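Local coordinates for insecticidal Delta-Endotoxin Cry8Ea1 (Bacillus Thuringiensis, PDB 3EB7), which is an insecticidal three-domain crystal toxin active against underground Holotrichia parallela larvae, and probably kills by forming pores in midgut membranes, at residues L78-W92 against D104-F116. Numbering follows the deposited sequence.
Sequences LGNNYQLYLTALEEW and DVRNRFEILDSLF
R108 NH1 donates to a water 2.6 Å away, and that water in turn donates to N81 OD1 at 2.7 Å, linking the two side chains across the helix pair. A second water donates to both backbone carbonyls, at 3.1 Å from N81 O and 2.7 Å from R108 O. N81 ND2 turns back along its own helix to the carbonyl of G77. The R108 chain bends early, its aliphatic part running past A88 CB and L84 CB while L84 CD1 lies off-centre over one guanidinium face. Within its own helix, R108 NE makes a long salt bridge, 3.6 Å, to D104 OD2.

Beneath this polar side the packing is apolar. L112 is a knob in the hole formed by L78, N81, Y82 and Y85, and its CD1 makes a CH-pi contact over the centre of the Y82 ring, 7° off the normal. Similarly, L78 CD1 makes a CH-pi contact over the F116 face, 4.1 Å from the ring centroid. The Y82 and F116 rings meet rim to rim with planes at 74°. V105 is the other knob, set among Y85, A88, L89 and W92; the small A88 lets the backbones close to 4.9 Å between A88 CA and V105 CA.

The segments run nearly antiparallel (155°), as consecutive helices of the N-terminal helical domain, the bundle to which pore formation is attributed in Cry toxins. Helix 133-153 receives Y82, F109 and L112 and supplies D149 to the Y85 hydroxyl, helix 26-40 touches Y82 and W92, and W157 from a loop packs against Y85 and V105.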
# COMPACT_ATOMS: atom_id res chain seq x y z
N LEU A 78 -18.43 -20.20 6.51
CA LEU A 78 -18.42 -19.37 5.30
C LEU A 78 -17.46 -20.00 4.28
O LEU A 78 -17.68 -19.93 3.07
CB LEU A 78 -17.94 -17.97 5.66
CG LEU A 78 -18.13 -16.73 4.79
CD1 LEU A 78 -19.60 -16.32 4.61
CD2 LEU A 78 -17.34 -15.55 5.44
N GLY A 79 -16.39 -20.59 4.79
CA GLY A 79 -15.44 -21.31 3.98
C GLY A 79 -16.03 -22.53 3.33
O GLY A 79 -15.80 -22.76 2.15
N ASN A 80 -16.77 -23.32 4.10
CA ASN A 80 -17.47 -24.49 3.56
C ASN A 80 -18.44 -24.08 2.47
O ASN A 80 -18.54 -24.74 1.44
CB ASN A 80 -18.20 -25.28 4.67
CG ASN A 80 -17.24 -25.86 5.72
OD1 ASN A 80 -16.13 -26.33 5.39
ND2 ASN A 80 -17.66 -25.83 6.98
N ASN A 81 -19.17 -22.99 2.70
CA ASN A 81 -20.10 -22.45 1.73
C ASN A 81 -19.45 -21.84 0.49
O ASN A 81 -20.04 -21.83 -0.59
CB ASN A 81 -21.05 -21.46 2.40
CG ASN A 81 -22.15 -22.16 3.19
OD1 ASN A 81 -23.02 -22.80 2.61
ND2 ASN A 81 -22.09 -22.05 4.50
N TYR A 82 -18.23 -21.33 0.65
CA TYR A 82 -17.41 -20.88 -0.47
C TYR A 82 -16.93 -22.00 -1.39
O TYR A 82 -16.83 -21.78 -2.59
CB TYR A 82 -16.23 -20.06 0.03
CG TYR A 82 -16.42 -18.57 -0.15
CD1 TYR A 82 -16.73 -17.75 0.94
CD2 TYR A 82 -16.31 -17.99 -1.43
CE1 TYR A 82 -16.91 -16.37 0.77
CE2 TYR A 82 -16.47 -16.64 -1.62
CZ TYR A 82 -16.78 -15.83 -0.52
OH TYR A 82 -16.95 -14.50 -0.72
N GLN A 83 -16.61 -23.18 -0.84
CA GLN A 83 -16.24 -24.36 -1.66
C GLN A 83 -17.39 -24.76 -2.59
O GLN A 83 -17.18 -24.99 -3.77
CB GLN A 83 -15.84 -25.57 -0.82
CG GLN A 83 -15.00 -25.19 0.39
CD GLN A 83 -13.66 -25.87 0.40
OE1 GLN A 83 -12.79 -25.59 -0.45
NE2 GLN A 83 -13.46 -26.76 1.39
N LEU A 84 -18.59 -24.79 -2.03
CA LEU A 84 -19.80 -25.12 -2.75
C LEU A 84 -20.15 -24.08 -3.83
O LEU A 84 -20.62 -24.44 -4.90
CB LEU A 84 -20.97 -25.28 -1.77
CG LEU A 84 -20.77 -26.25 -0.61
CD1 LEU A 84 -21.89 -26.10 0.39
CD2 LEU A 84 -20.69 -27.71 -1.09
N TYR A 85 -19.92 -22.81 -3.54
CA TYR A 85 -20.08 -21.75 -4.53
C TYR A 85 -19.03 -21.89 -5.63
O TYR A 85 -19.35 -21.78 -6.81
CB TYR A 85 -19.99 -20.38 -3.87
CG TYR A 85 -20.06 -19.22 -4.82
CD1 TYR A 85 -21.16 -19.05 -5.69
CD2 TYR A 85 -19.05 -18.24 -4.83
CE1 TYR A 85 -21.22 -17.96 -6.56
CE2 TYR A 85 -19.10 -17.14 -5.71
CZ TYR A 85 -20.19 -17.00 -6.55
OH TYR A 85 -20.25 -15.92 -7.40
N LEU A 86 -17.78 -22.15 -5.26
CA LEU A 86 -16.77 -22.43 -6.31
C LEU A 86 -17.14 -23.64 -7.18
O LEU A 86 -17.01 -23.59 -8.41
CB LEU A 86 -15.38 -22.64 -5.70
CG LEU A 86 -14.25 -22.97 -6.68
CD1 LEU A 86 -14.03 -21.80 -7.64
CD2 LEU A 86 -12.98 -23.35 -5.91
N THR A 87 -17.61 -24.73 -6.56
CA THR A 87 -17.98 -25.92 -7.33
C THR A 87 -19.19 -25.63 -8.24
O THR A 87 -19.23 -26.11 -9.37
CB THR A 87 -18.20 -27.15 -6.42
OG1 THR A 87 -16.97 -27.49 -5.79
CG2 THR A 87 -18.71 -28.38 -7.22
N ALA A 88 -20.15 -24.84 -7.75
CA ALA A 88 -21.30 -24.39 -8.53
C ALA A 88 -20.92 -23.46 -9.71
O ALA A 88 -21.54 -23.53 -10.78
CB ALA A 88 -22.37 -23.77 -7.63
N LEU A 89 -19.91 -22.60 -9.52
CA LEU A 89 -19.33 -21.81 -10.61
C LEU A 89 -18.62 -22.67 -11.64
O LEU A 89 -18.63 -22.35 -12.83
CB LEU A 89 -18.34 -20.78 -10.08
CG LEU A 89 -18.87 -19.53 -9.39
CD1 LEU A 89 -17.76 -18.91 -8.55
CD2 LEU A 89 -19.43 -18.53 -10.42
N GLU A 90 -17.97 -23.75 -11.20
CA GLU A 90 -17.22 -24.59 -12.13
C GLU A 90 -18.19 -25.40 -12.96
O GLU A 90 -18.00 -25.55 -14.16
CB GLU A 90 -16.20 -25.49 -11.42
CG GLU A 90 -14.98 -24.74 -10.88
CD GLU A 90 -14.18 -25.51 -9.81
OE1 GLU A 90 -14.68 -26.53 -9.26
OE2 GLU A 90 -13.03 -25.09 -9.50
N GLU A 91 -19.26 -25.89 -12.32
CA GLU A 91 -20.29 -26.64 -13.02
C GLU A 91 -21.21 -25.75 -13.88
O GLU A 91 -21.83 -26.23 -14.82
CB GLU A 91 -21.08 -27.55 -12.08
CG GLU A 91 -20.35 -28.88 -11.70
CD GLU A 91 -19.53 -29.53 -12.87
OE1 GLU A 91 -20.14 -29.89 -13.92
OE2 GLU A 91 -18.28 -29.69 -12.73
N TRP A 92 -21.30 -24.46 -13.56
CA TRP A 92 -21.96 -23.49 -14.43
C TRP A 92 -21.12 -23.22 -15.68
O TRP A 92 -21.65 -23.22 -16.78
CB TRP A 92 -22.26 -22.17 -13.70
CG TRP A 92 -22.80 -21.08 -14.60
CD1 TRP A 92 -23.93 -21.15 -15.38
CD2 TRP A 92 -22.26 -19.77 -14.78
NE1 TRP A 92 -24.10 -19.97 -16.07
CE2 TRP A 92 -23.11 -19.10 -15.71
CE3 TRP A 92 -21.14 -19.10 -14.28
CZ2 TRP A 92 -22.87 -17.79 -16.14
CZ3 TRP A 92 -20.90 -17.79 -14.71
CH2 TRP A 92 -21.77 -17.15 -15.63
N ASP A 104 -28.46 -23.54 -9.04
CA ASP A 104 -27.47 -23.93 -8.07
C ASP A 104 -26.48 -22.83 -7.74
O ASP A 104 -26.23 -22.55 -6.56
CB ASP A 104 -26.70 -25.16 -8.55
CG ASP A 104 -26.08 -25.96 -7.40
OD1 ASP A 104 -25.26 -26.87 -7.69
OD2 ASP A 104 -26.41 -25.71 -6.21
N VAL A 105 -25.90 -22.23 -8.77
CA VAL A 105 -24.95 -21.12 -8.63
C VAL A 105 -25.62 -19.89 -8.03
O VAL A 105 -25.06 -19.25 -7.15
CB VAL A 105 -24.21 -20.79 -9.99
CG1 VAL A 105 -25.16 -20.26 -11.05
CG2 VAL A 105 -23.06 -19.83 -9.77
N ARG A 106 -26.83 -19.57 -8.48
CA ARG A 106 -27.57 -18.44 -7.95
C ARG A 106 -27.85 -18.66 -6.45
O ARG A 106 -27.65 -17.77 -5.62
CB ARG A 106 -28.87 -18.30 -8.73
CG ARG A 106 -29.69 -17.10 -8.40
CD ARG A 106 -31.17 -17.30 -8.77
NE ARG A 106 -31.33 -17.83 -10.13
CZ ARG A 106 -32.35 -18.58 -10.53
NH1 ARG A 106 -33.33 -18.91 -9.68
NH2 ARG A 106 -32.39 -19.01 -11.80
N ASN A 107 -28.31 -19.87 -6.13
CA ASN A 107 -28.61 -20.28 -4.76
C ASN A 107 -27.38 -20.24 -3.83
O ASN A 107 -27.48 -19.82 -2.69
CB ASN A 107 -29.32 -21.66 -4.81
CG ASN A 107 -29.26 -22.43 -3.48
OD1 ASN A 107 -29.84 -22.01 -2.46
ND2 ASN A 107 -28.59 -23.60 -3.51
N ARG A 108 -26.21 -20.62 -4.32
CA ARG A 108 -25.00 -20.63 -3.49
C ARG A 108 -24.55 -19.19 -3.18
O ARG A 108 -24.06 -18.92 -2.09
CB ARG A 108 -23.85 -21.39 -4.18
CG ARG A 108 -24.03 -22.88 -4.35
CD ARG A 108 -24.12 -23.58 -3.02
NE ARG A 108 -24.53 -24.97 -3.19
CZ ARG A 108 -25.12 -25.70 -2.23
NH1 ARG A 108 -25.37 -25.18 -1.03
NH2 ARG A 108 -25.46 -26.97 -2.48
N PHE A 109 -24.72 -18.32 -4.17
CA PHE A 109 -24.36 -16.92 -4.13
C PHE A 109 -25.24 -16.20 -3.12
O PHE A 109 -24.75 -15.37 -2.35
CB PHE A 109 -24.52 -16.30 -5.54
CG PHE A 109 -24.65 -14.80 -5.53
CD1 PHE A 109 -23.52 -13.99 -5.69
CD2 PHE A 109 -25.91 -14.19 -5.31
CE1 PHE A 109 -23.64 -12.59 -5.62
CE2 PHE A 109 -26.04 -12.82 -5.24
CZ PHE A 109 -24.90 -12.01 -5.39
N GLU A 110 -26.53 -16.52 -3.13
CA GLU A 110 -27.49 -15.89 -2.23
C GLU A 110 -27.27 -16.35 -0.82
O GLU A 110 -27.46 -15.61 0.12
CB GLU A 110 -28.93 -16.21 -2.65
CG GLU A 110 -29.39 -15.57 -3.97
CD GLU A 110 -30.76 -16.12 -4.44
OE1 GLU A 110 -31.47 -16.78 -3.64
OE2 GLU A 110 -31.13 -15.92 -5.62
N ILE A 111 -26.84 -17.60 -0.67
CA ILE A 111 -26.47 -18.11 0.66
C ILE A 111 -25.24 -17.38 1.19
O ILE A 111 -25.19 -17.03 2.36
CB ILE A 111 -26.25 -19.67 0.67
CG1 ILE A 111 -27.61 -20.41 0.65
CG2 ILE A 111 -25.33 -20.11 1.84
CD1 ILE A 111 -27.55 -21.81 0.07
N LEU A 112 -24.26 -17.12 0.33
CA LEU A 112 -23.07 -16.37 0.79
C LEU A 112 -23.43 -14.96 1.20
O LEU A 112 -23.09 -14.52 2.29
CB LEU A 112 -21.94 -16.38 -0.24
CG LEU A 112 -21.19 -17.71 -0.22
CD1 LEU A 112 -20.32 -17.79 -1.42
CD2 LEU A 112 -20.39 -17.91 1.11
N ASP A 113 -24.18 -14.27 0.34
CA ASP A 113 -24.53 -12.87 0.58
C ASP A 113 -25.29 -12.78 1.91
O ASP A 113 -25.00 -11.97 2.78
CB ASP A 113 -25.33 -12.32 -0.61
CG ASP A 113 -25.85 -10.91 -0.38
OD1 ASP A 113 -27.06 -10.68 -0.49
OD2 ASP A 113 -25.05 -10.02 -0.06
N SER A 114 -26.21 -13.69 2.09
CA SER A 114 -27.00 -13.73 3.31
C SER A 114 -26.15 -13.94 4.57
O SER A 114 -26.40 -13.31 5.58
CB SER A 114 -28.09 -14.79 3.20
OG SER A 114 -28.30 -15.40 4.46
N LEU A 115 -25.13 -14.79 4.47
CA LEU A 115 -24.20 -15.07 5.58
C LEU A 115 -23.30 -13.86 5.88
O LEU A 115 -23.07 -13.48 7.05
CB LEU A 115 -23.34 -16.29 5.18
CG LEU A 115 -23.56 -17.76 5.61
CD1 LEU A 115 -24.82 -18.05 6.37
CD2 LEU A 115 -23.38 -18.72 4.45
N PHE A 116 -22.81 -13.22 4.82
CA PHE A 116 -22.05 -11.99 4.98
C PHE A 116 -22.84 -10.96 5.72
O PHE A 116 -22.36 -10.42 6.71
CB PHE A 116 -21.57 -11.47 3.63
CG PHE A 116 -20.33 -12.13 3.16
CD1 PHE A 116 -20.33 -12.88 2.00
CD2 PHE A 116 -19.14 -12.01 3.90
CE1 PHE A 116 -19.15 -13.50 1.56
CE2 PHE A 116 -17.96 -12.61 3.48
CZ PHE A 116 -17.96 -13.36 2.31
O HOH W 1 -23.03 -21.11 -0.84
O HOH W 2 -24.19 -23.16 0.16